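PDB 4TXG: chitinase from Chromobacterium violaceum, which probably hydrolyses the glycosidic bonds of chitin, as expected of a family 18 glycoside hydrolase that also carries a carbohydrate-binding module. Local coordinates for residues 447-451 / 762-767; 466-470 / 495-499; 521-525 / 536-540; 715-721 / 734-739. All coordinates share one frame; numbering follows the deposited sequence.

Contact 1 of 4, residues 447-451 / 762-767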
loop_
_atom_site.group_PDB
_atom_site.type_symbol
_atom_site.label_atom_id
_atom_site.label_comp_id
_atom_site.label_asym_id
_atom_site.label_seq_id
_atom_site.Cartn_x
_atom_site.Cartn_y
_atom_site.Cartn_z
ATOM N N TYR A 447 -2.753 -1.049 11.416
ATOM C CA TYR A 447 -3.306 -2.297 10.897
ATOM C C TYR A 447 -2.169 -3.222 10.428
ATOM O O TYR A 447 -2.112 -4.399 10.799
ATOM C CB TYR A 447 -4.297 -2.035 9.734
ATOM C CG TYR A 447 -4.654 -3.308 8.986
ATOM C CD1 TYR A 447 -3.853 -3.771 7.944
ATOM C CD2 TYR A 447 -5.765 -4.073 9.348
ATOM C CE1 TYR A 447 -4.148 -4.946 7.284
ATOM C CE2 TYR A 447 -6.063 -5.251 8.680
ATOM C CZ TYR A 447 -5.243 -5.680 7.648
ATOM O OH TYR A 447 -5.529 -6.860 6.956
ATOM N N TYR A 448 -1.270 -2.692 9.609
ATOM C CA TYR A 448 -0.247 -3.546 8.998
ATOM C C TYR A 448 0.790 -4.045 10.007
ATOM O O TYR A 448 1.424 -5.075 9.780
ATOM C CB TYR A 448 0.418 -2.816 7.813
ATOM C CG TYR A 448 -0.524 -2.873 6.621
ATOM C CD1 TYR A 448 -0.657 -4.040 5.884
ATOM C CD2 TYR A 448 -1.327 -1.789 6.280
ATOM C CE1 TYR A 448 -1.551 -4.134 4.829
ATOM C CE2 TYR A 448 -2.230 -1.872 5.215
ATOM C CZ TYR A 448 -2.329 -3.047 4.492
ATOM O OH TYR A 448 -3.220 -3.164 3.433
ATOM N N ARG A 449 0.938 -3.356 11.138
ATOM C CA ARG A 449 1.856 -3.837 12.171
ATOM C C ARG A 449 1.374 -5.123 12.835
ATOM O O ARG A 449 2.130 -5.770 13.561
ATOM C CB ARG A 449 2.076 -2.766 13.238
ATOM C CG ARG A 449 2.924 -1.607 12.747
ATOM C CD ARG A 449 4.384 -2.055 12.548
ATOM N NE ARG A 449 5.025 -2.176 13.854
ATOM C CZ ARG A 449 5.162 -3.312 14.508
ATOM N NH1 ARG A 449 4.739 -4.445 13.962
ATOM N NH2 ARG A 449 5.730 -3.323 15.699
ATOM N N GLY A 450 0.115 -5.481 12.614
ATOM C CA GLY A 450 -0.387 -6.735 13.138
ATOM C C GLY A 450 0.415 -7.905 12.600
ATOM O O GLY A 450 0.650 -8.883 13.313
ATOM N N GLY A 451 0.851 -7.803 11.344
ATOM C CA GLY A 451 1.531 -8.914 10.693
ATOM C C GLY A 451 2.907 -8.583 10.136
ATOM O O GLY A 451 3.523 -9.425 9.481
ATOM N N PRO A 762 -10.743 -4.299 11.250
ATOM C CA PRO A 762 -9.798 -5.293 10.727
ATOM C C PRO A 762 -8.434 -5.304 11.414
ATOM O O PRO A 762 -7.955 -4.269 11.898
ATOM C CB PRO A 762 -9.656 -4.886 9.258
ATOM C CG PRO A 762 -11.012 -4.291 8.925
ATOM C CD PRO A 762 -11.345 -3.494 10.170
ATOM N N ILE A 763 -7.833 -6.495 11.453
ATOM C CA ILE A 763 -6.463 -6.687 11.919
ATOM C C ILE A 763 -5.706 -7.580 10.947
ATOM O O ILE A 763 -6.313 -8.351 10.189
ATOM C CB ILE A 763 -6.401 -7.346 13.328
ATOM C CG1 ILE A 763 -6.888 -8.793 13.244
ATOM C CG2 ILE A 763 -7.209 -6.532 14.359
ATOM C CD1 ILE A 763 -6.801 -9.564 14.556
ATOM N N SER A 764 -4.382 -7.457 10.952
ATOM C CA SER A 764 -3.515 -8.452 10.333
ATOM C C SER A 764 -2.825 -9.212 11.463
ATOM O O SER A 764 -2.973 -8.861 12.644
ATOM C CB SER A 764 -2.491 -7.816 9.383
ATOM O OG SER A 764 -1.600 -6.947 10.067
ATOM N N GLY A 765 -2.086 -10.251 11.114
ATOM C CA GLY A 765 -1.496 -11.108 12.125
ATOM C C GLY A 765 -2.531 -12.073 12.679
ATOM O O GLY A 765 -3.214 -12.750 11.914
ATOM N N PRO A 766 -2.648 -12.169 14.013
ATOM C CA PRO A 766 -1.841 -11.534 15.065
ATOM C C PRO A 766 -0.374 -11.983 15.037
ATOM O O PRO A 766 0.047 -12.702 14.122
ATOM C CB PRO A 766 -2.523 -11.998 16.363
ATOM C CG PRO A 766 -3.919 -12.376 15.960
ATOM C CD PRO A 766 -3.777 -12.938 14.571
ATOM N N SER A 767 0.398 -11.553 16.027
ATOM C CA SER A 767 1.814 -11.912 16.077
ATOM C C SER A 767 2.315 -11.909 17.510
ATOM O O SER A 767 1.590 -11.524 18.425
ATOM C CB SER A 767 2.650 -10.945 15.230
ATOM O OG SER A 767 2.549 -9.630 15.753
HETATM O O HOH W 1 3.920 -7.782 14.008
HETATM O O HOH W 2 0.103 -8.454 15.844
#
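Gly450 and Gly451, following Tyr447 and Tyr448 of helix 441-448, run against Ser764 and Gly765 so closely that the CA atoms of Gly451 and Gly765 are 4.0 Å apart. Backbone meets backbone here through CA-H...O contacts, Gly450 CA lying 3.4 Å from Ser764 O and Gly765 CA, in a residue of positive phi (79°), 3.3 Å from Gly450 O. A direct hydrogen bond comes from the hydroxyl of Ser764, whose OG donates to Tyr447 O over 2.7 Å, tilted 22° from the carbonyl plane. That carbonyl also accepts the N-H of Gly450, so two donors grip this one oxygen. With CG turned anti to its backbone N (chi1 168°), Tyr447 lays its ring along the incoming chain: Pro762 O sits at the ring edge, 3.4 Å from CD2, CE2 touches Pro762 CB at 3.7 Å, and Ser764 CB stands off-centre over one face in a CH-pi contact. Farther along, water takes over. One molecule donates to Arg449 O and another to Gly450 O, and each also bonds to Ser767 OG, making two bridges to the chain beyond the cis peptide bond before Pro766. Helix 374-377 flanks the contact through Leu377, which touches Tyr447, Tyr448 and Pro762, while Ile763 turns from the helix to pack on Val699 and Pro700 of strand 694-700 and Leu663 of strand 659-664, joining the family 18 region to the C-terminal beta sheets.

Contact 2 of 4, residues 466-470 / 495-499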
loop_
_atom_site.group_PDB
_atom_site.type_symbol
_atom_site.label_atom_id
_atom_site.label_comp_id
_atom_site.label_asym_id
_atom_site.label_seq_id
_atom_site.Cartn_x
_atom_site.Cartn_y
_atom_site.Cartn_z
ATOM N N ARG A 466 -7.239 15.746 -5.189
ATOM C CA ARG A 466 -8.605 15.384 -5.573
ATOM C C ARG A 466 -9.464 16.568 -5.164
ATOM O O ARG A 466 -9.090 17.330 -4.272
ATOM C CB ARG A 466 -9.097 14.111 -4.882
ATOM C CG ARG A 466 -8.282 12.854 -5.137
ATOM C CD ARG A 466 -8.312 12.397 -6.584
ATOM N NE ARG A 466 -7.929 10.990 -6.663
ATOM C CZ ARG A 466 -7.670 10.353 -7.796
ATOM N NH1 ARG A 466 -7.745 11.001 -8.954
ATOM N NH2 ARG A 466 -7.333 9.070 -7.767
ATOM N N GLY A 467 -10.614 16.741 -5.794
ATOM C CA GLY A 467 -11.402 17.915 -5.474
ATOM C C GLY A 467 -12.840 17.867 -5.948
ATOM O O GLY A 467 -13.176 17.119 -6.870
ATOM N N TRP A 468 -13.663 18.693 -5.306
ATOM C CA TRP A 468 -15.100 18.815 -5.561
ATOM C C TRP A 468 -15.461 20.262 -5.895
ATOM O O TRP A 468 -14.772 21.186 -5.467
ATOM C CB TRP A 468 -15.923 18.410 -4.336
ATOM C CG TRP A 468 -15.778 17.014 -3.795
ATOM C CD1 TRP A 468 -16.685 15.998 -3.917
ATOM C CD2 TRP A 468 -14.704 16.498 -2.988
ATOM N NE1 TRP A 468 -16.234 14.876 -3.254
ATOM C CE2 TRP A 468 -15.020 15.156 -2.679
ATOM C CE3 TRP A 468 -13.500 17.035 -2.509
ATOM C CZ2 TRP A 468 -14.183 14.344 -1.916
ATOM C CZ3 TRP A 468 -12.663 16.226 -1.750
ATOM C CH2 TRP A 468 -13.005 14.889 -1.469
ATOM N N LYS A 469 -16.561 20.452 -6.623
ATOM C CA LYS A 469 -17.134 21.782 -6.816
ATOM C C LYS A 469 -18.522 21.786 -6.202
ATOM O O LYS A 469 -19.034 20.725 -5.833
ATOM C CB LYS A 469 -17.184 22.165 -8.301
ATOM C CG LYS A 469 -18.064 21.285 -9.183
ATOM C CD LYS A 469 -18.005 21.784 -10.630
ATOM C CE LYS A 469 -18.621 20.800 -11.619
ATOM N NZ LYS A 469 -20.102 20.913 -11.657
ATOM N N ASN A 470 -19.114 22.975 -6.086
ATOM C CA ASN A 470 -20.454 23.129 -5.532
ATOM C C ASN A 470 -20.583 22.456 -4.173
ATOM O O ASN A 470 -21.553 21.728 -3.911
ATOM C CB ASN A 470 -21.495 22.575 -6.502
ATOM C CG ASN A 470 -21.448 23.267 -7.837
ATOM O OD1 ASN A 470 -21.241 24.476 -7.903
ATOM N ND2 ASN A 470 -21.608 22.505 -8.911
ATOM N N GLY A 495 -19.775 12.179 -6.215
ATOM C CA GLY A 495 -19.654 13.562 -5.802
ATOM C C GLY A 495 -19.614 14.452 -7.034
ATOM O O GLY A 495 -19.544 13.957 -8.157
ATOM N N ASP A 496 -19.668 15.765 -6.836
ATOM C CA ASP A 496 -19.562 16.708 -7.953
ATOM C C ASP A 496 -18.094 17.076 -8.137
ATOM O O ASP A 496 -17.612 18.013 -7.517
ATOM C CB ASP A 496 -20.409 17.955 -7.686
ATOM C CG ASP A 496 -20.799 18.697 -8.952
ATOM O OD1 ASP A 496 -20.354 18.315 -10.054
ATOM O OD2 ASP A 496 -21.559 19.680 -8.840
ATOM N N GLY A 497 -17.384 16.316 -8.968
ATOM C CA GLY A 497 -15.951 16.510 -9.139
ATOM C C GLY A 497 -15.599 17.855 -9.742
ATOM O O GLY A 497 -16.318 18.359 -10.600
ATOM N N ALA A 498 -14.496 18.443 -9.291
ATOM C CA ALA A 498 -14.070 19.727 -9.837
ATOM C C ALA A 498 -13.593 19.530 -11.272
ATOM O O ALA A 498 -13.138 18.444 -11.641
ATOM C CB ALA A 498 -12.980 20.347 -8.976
ATOM N N VAL A 499 -13.716 20.574 -12.082
ATOM C CA VAL A 499 -13.504 20.445 -13.520
ATOM C C VAL A 499 -12.605 21.540 -14.076
ATOM O O VAL A 499 -12.264 22.491 -13.379
ATOM C CB VAL A 499 -14.857 20.478 -14.296
ATOM C CG1 VAL A 499 -15.748 19.270 -13.931
ATOM C CG2 VAL A 499 -15.594 21.796 -14.047
#
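Lys469 and Asp496 form a salt bridge across the contact, with Lys469 NZ 3.1 Å from Asp496 OD1 on the syn side, 31° out of the carboxylate plane, and a weaker bond to OD2. The lysine starts with CG between its backbone N and carbonyl carbon (chi1 63°), runs extended past Gly497 O, and bends only at its last torsion, which brings NZ onto the acid; its CE rests 4.0 Å from Val499 CG1. Asp496 presents its carboxylate with CG anti to the backbone N (chi1 -157°). Its OD2 also takes the side-chain amide of Asn470, whose ND2, 2.8 Å away, approaches from above the carboxylate plane. Trp468 sets its CB against Asp496 O and the edge of its indole beside Gly495 CA and Asp496 N, while NE1 bonds to Asn404 O. Between the backbones, Lys469 N bonds to Asp496 O at 2.8 Å and Ala498 N to Gly467 O at 3.1 Å, flanking a single beta bridge between Trp468 and Gly497. This bridge fastens loop 495-499 across strand 466-468, an outermost strand of a four-stranded antiparallel sheet inserted between barrel strands 457-462 and 599-603, consistent with the alpha+beta insertion domain found in many family 18 chitinases.

Contact 3 of 4, residues 521-525 / 536-540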
loop_
_atom_site.group_PDB
_atom_site.type_symbol
_atom_site.label_atom_id
_atom_site.label_comp_id
_atom_site.label_asym_id
_atom_site.label_seq_id
_atom_site.Cartn_x
_atom_site.Cartn_y
_atom_site.Cartn_z
ATOM N N PRO A 521 -1.594 17.899 -10.657
ATOM C CA PRO A 521 -0.276 17.768 -10.029
ATOM C C PRO A 521 -0.114 18.856 -8.976
ATOM O O PRO A 521 -0.760 19.900 -9.108
ATOM C CB PRO A 521 0.693 17.974 -11.195
ATOM C CG PRO A 521 -0.055 18.877 -12.139
ATOM C CD PRO A 521 -1.506 18.420 -12.034
ATOM N N MET A 522 0.722 18.643 -7.962
ATOM C CA MET A 522 0.831 19.655 -6.915
ATOM C C MET A 522 1.440 20.972 -7.424
ATOM O O MET A 522 1.174 22.034 -6.844
ATOM C CB MET A 522 1.623 19.114 -5.713
ATOM C CG MET A 522 0.722 18.446 -4.647
ATOM S SD MET A 522 -0.672 19.491 -4.153
ATOM C CE MET A 522 0.195 20.943 -3.577
ATOM N N TRP A 523 2.226 20.942 -8.504
ATOM C CA TRP A 523 2.692 22.224 -9.045
ATOM C C TRP A 523 1.520 23.071 -9.529
ATOM O O TRP A 523 1.530 24.298 -9.382
ATOM C CB TRP A 523 3.708 22.073 -10.193
ATOM C CG TRP A 523 3.635 20.838 -11.080
ATOM C CD1 TRP A 523 4.195 19.611 -10.823
ATOM C CD2 TRP A 523 3.064 20.745 -12.399
ATOM N NE1 TRP A 523 3.974 18.761 -11.878
ATOM C CE2 TRP A 523 3.280 19.425 -12.855
ATOM C CE3 TRP A 523 2.367 21.637 -13.222
ATOM C CZ2 TRP A 523 2.827 18.976 -14.101
ATOM C CZ3 TRP A 523 1.924 21.196 -14.463
ATOM C CH2 TRP A 523 2.153 19.873 -14.888
ATOM N N HIS A 524 0.498 22.434 -10.091
ATOM C CA HIS A 524 -0.634 23.216 -10.555
ATOM C C HIS A 524 -1.413 23.769 -9.360
ATOM O O HIS A 524 -1.830 24.923 -9.382
ATOM C CB HIS A 524 -1.552 22.400 -11.474
ATOM C CG HIS A 524 -2.689 23.206 -12.029
ATOM N ND1 HIS A 524 -2.493 24.346 -12.768
ATOM C CD2 HIS A 524 -4.032 23.050 -11.915
ATOM C CE1 HIS A 524 -3.670 24.860 -13.106
ATOM N NE2 HIS A 524 -4.614 24.095 -12.590
ATOM N N ALA A 525 -1.575 22.968 -8.306
ATOM C CA ALA A 525 -2.222 23.449 -7.088
ATOM C C ALA A 525 -1.455 24.620 -6.462
ATOM O O ALA A 525 -2.055 25.536 -5.903
ATOM C CB ALA A 525 -2.369 22.310 -6.079
ATOM N N TYR A 536 1.167 25.971 -19.102
ATOM C CA TYR A 536 1.100 24.628 -19.675
ATOM C C TYR A 536 -0.318 24.161 -20.032
ATOM O O TYR A 536 -0.490 23.058 -20.539
ATOM C CB TYR A 536 1.720 23.634 -18.679
ATOM C CG TYR A 536 1.295 23.942 -17.255
ATOM C CD1 TYR A 536 0.013 23.641 -16.817
ATOM C CD2 TYR A 536 2.157 24.587 -16.371
ATOM C CE1 TYR A 536 -0.408 23.956 -15.529
ATOM C CE2 TYR A 536 1.755 24.894 -15.075
ATOM C CZ TYR A 536 0.470 24.580 -14.662
ATOM O OH TYR A 536 0.066 24.892 -13.383
ATOM N N LEU A 537 -1.336 24.971 -19.747
ATOM C CA LEU A 537 -2.714 24.511 -19.937
ATOM C C LEU A 537 -2.982 24.066 -21.372
ATOM O O LEU A 537 -3.571 23.008 -21.599
ATOM C CB LEU A 537 -3.721 25.594 -19.543
ATOM C CG LEU A 537 -3.906 25.899 -18.055
ATOM C CD1 LEU A 537 -5.061 26.878 -17.870
ATOM C CD2 LEU A 537 -4.115 24.621 -17.209
ATOM N N ALA A 538 -2.546 24.876 -22.332
ATOM C CA ALA A 538 -2.775 24.573 -23.741
ATOM C C ALA A 538 -2.111 23.250 -24.125
ATOM O O ALA A 538 -2.655 22.484 -24.926
ATOM C CB ALA A 538 -2.267 25.708 -24.625
ATOM N N ALA A 539 -0.956 22.964 -23.527
ATOM C CA ALA A 539 -0.237 21.723 -23.817
ATOM C C ALA A 539 -1.010 20.487 -23.356
ATOM O O ALA A 539 -0.753 19.382 -23.841
ATOM C CB ALA A 539 1.153 21.751 -23.175
ATOM N N TYR A 540 -1.950 20.670 -22.425
ATOM C CA TYR A 540 -2.817 19.582 -21.976
ATOM C C TYR A 540 -4.113 19.531 -22.783
ATOM O O TYR A 540 -5.024 18.770 -22.458
ATOM C CB TYR A 540 -3.140 19.716 -20.482
ATOM C CG TYR A 540 -2.054 19.151 -19.590
ATOM C CD1 TYR A 540 -1.822 17.781 -19.534
ATOM C CD2 TYR A 540 -1.254 19.984 -18.822
ATOM C CE1 TYR A 540 -0.817 17.253 -18.740
ATOM C CE2 TYR A 540 -0.241 19.464 -18.018
ATOM C CZ TYR A 540 -0.034 18.098 -17.982
ATOM O OH TYR A 540 0.963 17.578 -17.192
#
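Trp523 drives the far edge of its indole into the face of Tyr536, an edge-to-face pair with the six-membered ring and the phenol ring at 84° and their centroids 4.9 Å apart. Followed outward, Tyr536 leaves CB toward helix 522-530, CG lying between its backbone N and carbonyl carbon (chi1 42°), which turns one face of the ring to the indole edge. CG, CD1 and CD2 each face Trp523 CZ3, which stands over the centre of the ring. Farther out, CE2 also meets Trp523 CE3 at 3.8 Å, whereas CE1 comes to 3.5 Å from His524 ND1. CZ touches Trp523 CZ3 at 3.7 Å. At the tip, OH shares a nearly straight hydrogen bond of 2.7 Å with His524 ND1, at the edge of the imidazole, and Asn527 ND2 makes a second bond to the same hydroxyl. His524 is held at its other nitrogen too, NE2 bonding to Ile501 O, which fixes the turn of the imidazole. Beyond Tyr536, Trp523 CH2 approaches Tyr540 OH at 3.5 Å; that hydroxyl is hydrogen-bonded to Trp505 NE1. One indole face is covered by Pro521 CG at the helix N-cap. This aromatic cluster ties the start of helix 522-530 to a later loop with a short 3-10 segment, and Trp523 also packs on Tyr609 of strand 609-612 and on Tyr622 and Ile624 of strand 621-624.

Contact 4 of 4, residues 715-721 / 734-739. With CS (cesium ion), chain G.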
loop_
_atom_site.group_PDB
_atom_site.type_symbol
_atom_site.label_atom_id
_atom_site.label_comp_id
_atom_site.label_asym_id
_atom_site.label_seq_id
_atom_site.Cartn_x
_atom_site.Cartn_y
_atom_site.Cartn_z
ATOM N N LEU A 715 -11.296 -15.012 26.810
ATOM C CA LEU A 715 -10.272 -14.230 26.111
ATOM C C LEU A 715 -10.427 -12.746 26.418
ATOM O O LEU A 715 -11.536 -12.217 26.376
ATOM C CB LEU A 715 -10.367 -14.470 24.599
ATOM C CG LEU A 715 -9.389 -13.756 23.659
ATOM C CD1 LEU A 715 -9.112 -14.636 22.447
ATOM C CD2 LEU A 715 -9.905 -12.398 23.208
ATOM N N LYS A 716 -9.325 -12.069 26.728
ATOM C CA LYS A 716 -9.402 -10.639 27.014
ATOM C C LYS A 716 -8.073 -9.930 26.802
ATOM O O LYS A 716 -7.020 -10.558 26.720
ATOM C CB LYS A 716 -9.871 -10.411 28.449
ATOM C CG LYS A 716 -8.861 -10.828 29.501
ATOM C CD LYS A 716 -9.483 -10.766 30.889
ATOM C CE LYS A 716 -8.442 -10.905 31.988
ATOM N NZ LYS A 716 -7.600 -12.122 31.827
ATOM N N VAL A 717 -8.126 -8.606 26.722
ATOM C CA VAL A 717 -6.913 -7.805 26.664
ATOM C C VAL A 717 -6.297 -7.693 28.048
ATOM O O VAL A 717 -6.974 -7.292 29.000
ATOM C CB VAL A 717 -7.209 -6.400 26.104
ATOM C CG1 VAL A 717 -5.995 -5.479 26.256
ATOM C CG2 VAL A 717 -7.651 -6.512 24.651
ATOM N N VAL A 718 -5.021 -8.054 28.170
ATOM C CA VAL A 718 -4.328 -7.942 29.446
ATOM C C VAL A 718 -3.418 -6.721 29.473
ATOM O O VAL A 718 -2.968 -6.286 30.535
ATOM C CB VAL A 718 -3.496 -9.208 29.769
ATOM C CG1 VAL A 718 -4.424 -10.346 30.145
ATOM C CG2 VAL A 718 -2.605 -9.599 28.590
ATOM N N SER A 719 -3.163 -6.157 28.301
ATOM C CA SER A 719 -2.304 -4.985 28.191
ATOM C C SER A 719 -2.759 -4.127 27.021
ATOM O O SER A 719 -2.533 -4.476 25.860
ATOM C CB SER A 719 -0.845 -5.400 28.013
ATOM O OG SER A 719 -0.006 -4.261 27.924
ATOM N N ALA A 720 -3.407 -3.009 27.325
ATOM C CA ALA A 720 -3.954 -2.158 26.279
ATOM C C ALA A 720 -2.931 -1.131 25.824
ATOM O O ALA A 720 -2.540 -0.260 26.592
ATOM C CB ALA A 720 -5.223 -1.464 26.766
ATOM N N GLY A 721 -2.500 -1.227 24.572
ATOM C CA GLY A 721 -1.615 -0.223 24.021
ATOM C C GLY A 721 -2.362 1.037 23.641
ATOM O O GLY A 721 -1.774 2.110 23.513
ATOM N N PHE A 734 0.216 -2.304 20.054
ATOM C CA PHE A 734 -0.508 -3.547 20.299
ATOM C C PHE A 734 -1.327 -3.555 21.560
ATOM O O PHE A 734 -0.955 -2.969 22.577
ATOM C CB PHE A 734 0.465 -4.726 20.361
ATOM C CG PHE A 734 1.295 -4.882 19.126
ATOM C CD1 PHE A 734 0.702 -5.246 17.927
ATOM C CD2 PHE A 734 2.663 -4.655 19.161
ATOM C CE1 PHE A 734 1.467 -5.401 16.781
ATOM C CE2 PHE A 734 3.437 -4.789 18.010
ATOM C CZ PHE A 734 2.843 -5.164 16.824
ATOM N N ASN A 735 -2.444 -4.265 21.474
ATOM C CA ASN A 735 -3.170 -4.697 22.651
ATOM C C ASN A 735 -2.850 -6.169 22.868
ATOM O O ASN A 735 -3.206 -7.006 22.036
ATOM C CB ASN A 735 -4.673 -4.490 22.463
ATOM C CG ASN A 735 -5.036 -3.038 22.277
ATOM O OD1 ASN A 735 -4.576 -2.179 23.024
ATOM N ND2 ASN A 735 -5.856 -2.752 21.268
ATOM N N ARG A 736 -2.167 -6.498 23.956
ATOM C CA ARG A 736 -1.825 -7.899 24.167
ATOM C C ARG A 736 -3.004 -8.637 24.777
ATOM O O ARG A 736 -3.603 -8.186 25.747
ATOM C CB ARG A 736 -0.584 -8.052 25.043
ATOM C CG ARG A 736 -0.049 -9.486 25.020
ATOM C CD ARG A 736 1.429 -9.576 25.377
ATOM N NE ARG A 736 1.907 -10.947 25.187
ATOM C CZ ARG A 736 2.326 -11.436 24.024
ATOM N NH1 ARG A 736 2.337 -10.675 22.928
ATOM N NH2 ARG A 736 2.733 -12.697 23.955
ATOM N N VAL A 737 -3.321 -9.782 24.184
ATOM C CA VAL A 737 -4.495 -10.574 24.536
ATOM C C VAL A 737 -4.056 -11.845 25.254
ATOM O O VAL A 737 -2.986 -12.369 24.966
ATOM C CB VAL A 737 -5.294 -10.916 23.261
ATOM C CG1 VAL A 737 -6.265 -12.064 23.486
ATOM C CG2 VAL A 737 -6.004 -9.672 22.757
ATOM N N SER A 738 -4.861 -12.309 26.206
ATOM C CA SER A 738 -4.617 -13.579 26.876
ATOM C C SER A 738 -5.847 -14.468 26.783
ATOM O O SER A 738 -6.972 -14.017 26.991
ATOM C CB SER A 738 -4.248 -13.361 28.342
ATOM O OG SER A 738 -4.331 -14.569 29.087
ATOM N N VAL A 739 -5.629 -15.736 26.470
ATOM C CA VAL A 739 -6.685 -16.721 26.632
ATOM C C VAL A 739 -6.054 -17.977 27.222
ATOM O O VAL A 739 -4.948 -18.357 26.852
ATOM C CB VAL A 739 -7.412 -17.027 25.307
ATOM C CG1 VAL A 739 -6.441 -17.606 24.272
ATOM C CG2 VAL A 739 -8.610 -17.970 25.552
HETATM CS CS CS G . 0.908 -3.330 24.964
HETATM O O HOH W 3 -8.146 -14.547 29.562
HETATM O O HOH W 4 2.345 -5.960 23.726
#
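Val718 and Ser719 both send their backbone N-H to Arg736 O, at 2.8 Å and 3.3 Å, a classic beta bulge that shifts the antiparallel register by one residue. The N-H of Ser719 comes in the carbonyl plane, on a lone pair. Ahead of the bulge, Lys716 and Ser738 form a hydrogen-bonded pair: Ser738 N donates to Lys716 O (2.8 Å), and Lys716 N to Ser738 O, which also accepts from a water. Past it, Arg736 N is answered by Ser719 O at 2.8 Å. Asn735 OD1 receives a weak bond from Gly721 N and a hydrogen bond from His722 N. A cesium ion bridges the strand ends, bound by Ser719 OG at 3.2 Å, Phe734 O at 3.0 Å and a water. The guanidinium of Arg736 points away to Gln696, Asp698, His768 and Thr770, and Ser738 OG bonds to Glu694. On the face carrying Val717 and Val737, the two CG2 atoms meet; Val737 CG1 also packs on Leu715 CG (3.6 Å). Strand 716-719 forms an outermost strand of a six-stranded mixed sheet, its bulged edge paired with strand 734-740, whose other side is bonded to strand 694-700.

Along the chain, contact 1 opens first and closes last; contacts 2, 3 and 4 follow one another between its two segments. Contacts 2 and 3 lie on the same side of the chain's centre, their centres about 17 Å apart, and brace the part inserted between barrel strands 457-462 and 599-603. Contact 4 belongs to the C-terminal region, its centre about 51 Å from that of contact 3. Contacts 1 and 4 lie together about the C-terminal sheet and touch where Arg449 O meets Phe734 CE1 at 3.3 Å; strand 767-773 starts at Ser767 of contact 1, in the sheet that also holds strands 716-719 and 734-740.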